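Local atomic coordinates of cell wall surface anchor family protein (Streptococcus agalactiae serogroup V, PDB entry 3PF2), a protein that probably builds the shaft of the type 1 pilus on the cell surface as its major, calcium-binding backbone pilin. Residues 200-205 against 270-275. Numbering follows the deposited sequence.
Sequences AEFDLL and LKETKA
Glu201 meets both Thr273 and Lys274 at a classic beta bulge, where two antiparallel strands of the prealbumin-like domain, 201-206 and 266-274, shift register by one residue. Glu201 O takes a firm bond from Thr273 N (2.8 Å) and a weak one from Lys274 N (3.4 Å), while Glu201 N gives its hydrogen to Lys274 O. Beyond the bulge the pairing is regular: Asp203 and Lys271 exchange two backbone bonds.

Glu272 runs down the buried side beside Phe202. Its CB lies 3.7 Å from Phe202 CE1. With CG anti to the backbone N (chi1 -170°) and the chain extended, the side chain continues along the ring; CG meets that same CE1 and also nears Glu201 O. OE1 stays 3.6 Å from Phe202 CE1. The carboxylate is turned 51° from the ring, and OE2 comes near Ala200 CB. Leu270 CB packs on Phe202 CD1, and Phe248 meets the ring from strand 247-253.

On the other side, Lys274 lies along Glu201, its NZ 4.1 Å from Glu201 OE2, too far for a salt bridge. Thr273 OG1 holds two waters: one donates to Glu201 OE1, the other to Asp203 OD1 at 2.7 Å.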
loop_
_atom_site.group_PDB
_atom_site.type_symbol
_atom_site.label_atom_id
_atom_site.label_comp_id
_atom_site.label_asym_id
_atom_site.label_seq_id
_atom_site.Cartn_x
_atom_site.Cartn_y
_atom_site.Cartn_z
ATOM N N ALA A 200 -20.912 19.580 15.023
ATOM C CA ALA A 200 -19.653 19.561 15.766
ATOM C C ALA A 200 -18.541 19.458 14.745
ATOM O O ALA A 200 -18.688 18.753 13.742
ATOM C CB ALA A 200 -19.603 18.387 16.747
ATOM N N GLU A 201 -17.452 20.189 14.961
ATOM C CA GLU A 201 -16.298 20.116 14.076
ATOM C C GLU A 201 -15.039 19.684 14.822
ATOM O O GLU A 201 -14.842 20.040 15.998
ATOM C CB GLU A 201 -16.086 21.454 13.336
ATOM C CG GLU A 201 -17.304 21.844 12.490
ATOM C CD GLU A 201 -17.136 23.129 11.696
ATOM O OE1 GLU A 201 -16.086 23.790 11.806
ATOM O OE2 GLU A 201 -18.081 23.461 10.953
ATOM N N PHE A 202 -14.201 18.898 14.129
ATOM C CA PHE A 202 -12.996 18.322 14.725
ATOM C C PHE A 202 -11.794 18.388 13.794
ATOM O O PHE A 202 -11.890 18.012 12.617
ATOM C CB PHE A 202 -13.219 16.833 15.104
ATOM C CG PHE A 202 -14.470 16.582 15.899
ATOM C CD1 PHE A 202 -14.420 16.469 17.290
ATOM C CD2 PHE A 202 -15.694 16.436 15.253
ATOM C CE1 PHE A 202 -15.579 16.234 18.028
ATOM C CE2 PHE A 202 -16.862 16.220 15.981
ATOM C CZ PHE A 202 -16.795 16.104 17.369
ATOM N N ASP A 203 -10.655 18.833 14.328
ATOM C CA ASP A 203 -9.365 18.617 13.664
ATOM C C ASP A 203 -8.910 17.173 13.859
ATOM O O ASP A 203 -8.908 16.664 14.981
ATOM C CB ASP A 203 -8.277 19.512 14.253
ATOM C CG ASP A 203 -8.494 20.989 13.972
ATOM O OD1 ASP A 203 -9.295 21.349 13.076
ATOM O OD2 ASP A 203 -7.828 21.791 14.665
ATOM N N LEU A 204 -8.493 16.532 12.773
ATOM C CA LEU A 204 -7.935 15.178 12.856
ATOM C C LEU A 204 -6.421 15.236 13.021
ATOM O O LEU A 204 -5.717 15.874 12.207
ATOM C CB LEU A 204 -8.312 14.351 11.620
ATOM C CG LEU A 204 -7.624 12.978 11.483
ATOM C CD1 LEU A 204 -8.132 11.949 12.508
ATOM C CD2 LEU A 204 -7.786 12.454 10.057
ATOM N N LEU A 205 -5.934 14.575 14.072
ATOM C CA LEU A 205 -4.513 14.610 14.446
ATOM C C LEU A 205 -3.920 13.203 14.590
ATOM O O LEU A 205 -4.619 12.246 14.938
ATOM C CB LEU A 205 -4.345 15.335 15.789
ATOM C CG LEU A 205 -5.047 16.685 16.005
ATOM C CD1 LEU A 205 -4.862 17.150 17.443
ATOM C CD2 LEU A 205 -4.541 17.736 15.024
ATOM N N LEU A 270 -9.004 13.464 17.897
ATOM C CA LEU A 270 -9.840 14.545 17.360
ATOM C C LEU A 270 -9.791 15.703 18.349
ATOM O O LEU A 270 -9.891 15.486 19.547
ATOM C CB LEU A 270 -11.293 14.091 17.199
ATOM C CG LEU A 270 -11.567 12.954 16.213
ATOM C CD1 LEU A 270 -13.035 12.577 16.299
ATOM C CD2 LEU A 270 -11.208 13.351 14.814
ATOM N N LYS A 271 -9.576 16.911 17.843
ATOM C CA LYS A 271 -9.707 18.107 18.676
ATOM C C LYS A 271 -10.990 18.812 18.268
ATOM O O LYS A 271 -11.110 19.294 17.141
ATOM C CB LYS A 271 -8.510 19.021 18.468
ATOM C CG LYS A 271 -8.572 20.310 19.285
ATOM C CD LYS A 271 -7.515 21.287 18.807
ATOM C CE LYS A 271 -7.654 22.623 19.533
ATOM N NZ LYS A 271 -6.583 23.563 19.092
ATOM N N GLU A 272 -11.948 18.878 19.187
ATOM C CA GLU A 272 -13.209 19.529 18.900
ATOM C C GLU A 272 -12.998 21.040 18.902
ATOM O O GLU A 272 -12.549 21.607 19.906
ATOM C CB GLU A 272 -14.280 19.121 19.904
ATOM C CG GLU A 272 -15.684 19.597 19.509
ATOM C CD GLU A 272 -16.777 18.987 20.359
ATOM O OE1 GLU A 272 -16.495 18.002 21.071
ATOM O OE2 GLU A 272 -17.929 19.488 20.315
ATOM N N THR A 273 -13.301 21.659 17.765
ATOM C CA THR A 273 -13.075 23.090 17.558
ATOM C C THR A 273 -14.393 23.860 17.484
ATOM O O THR A 273 -14.418 25.087 17.620
ATOM C CB THR A 273 -12.271 23.351 16.273
ATOM O OG1 THR A 273 -12.987 22.829 15.144
ATOM C CG2 THR A 273 -10.883 22.684 16.345
ATOM N N LYS A 274 -15.489 23.144 17.242
ATOM C CA LYS A 274 -16.828 23.742 17.240
ATOM C C LYS A 274 -17.784 22.732 17.833
ATOM O O LYS A 274 -17.751 21.566 17.449
ATOM C CB LYS A 274 -17.267 24.108 15.818
ATOM C CG LYS A 274 -18.644 24.800 15.749
ATOM C CD LYS A 274 -18.993 25.277 14.348
ATOM C CE LYS A 274 -18.086 26.430 13.879
ATOM N NZ LYS A 274 -18.677 27.156 12.705
ATOM N N ALA A 275 -18.615 23.176 18.774
ATOM C CA ALA A 275 -19.626 22.323 19.388
ATOM C C ALA A 275 -20.964 22.518 18.676
ATOM O O ALA A 275 -21.169 23.551 18.027
ATOM C CB ALA A 275 -19.759 22.627 20.880
HETATM O O HOH W 1 -14.353 24.768 13.891
HETATM O O HOH W 2 -11.990 21.587 12.876
#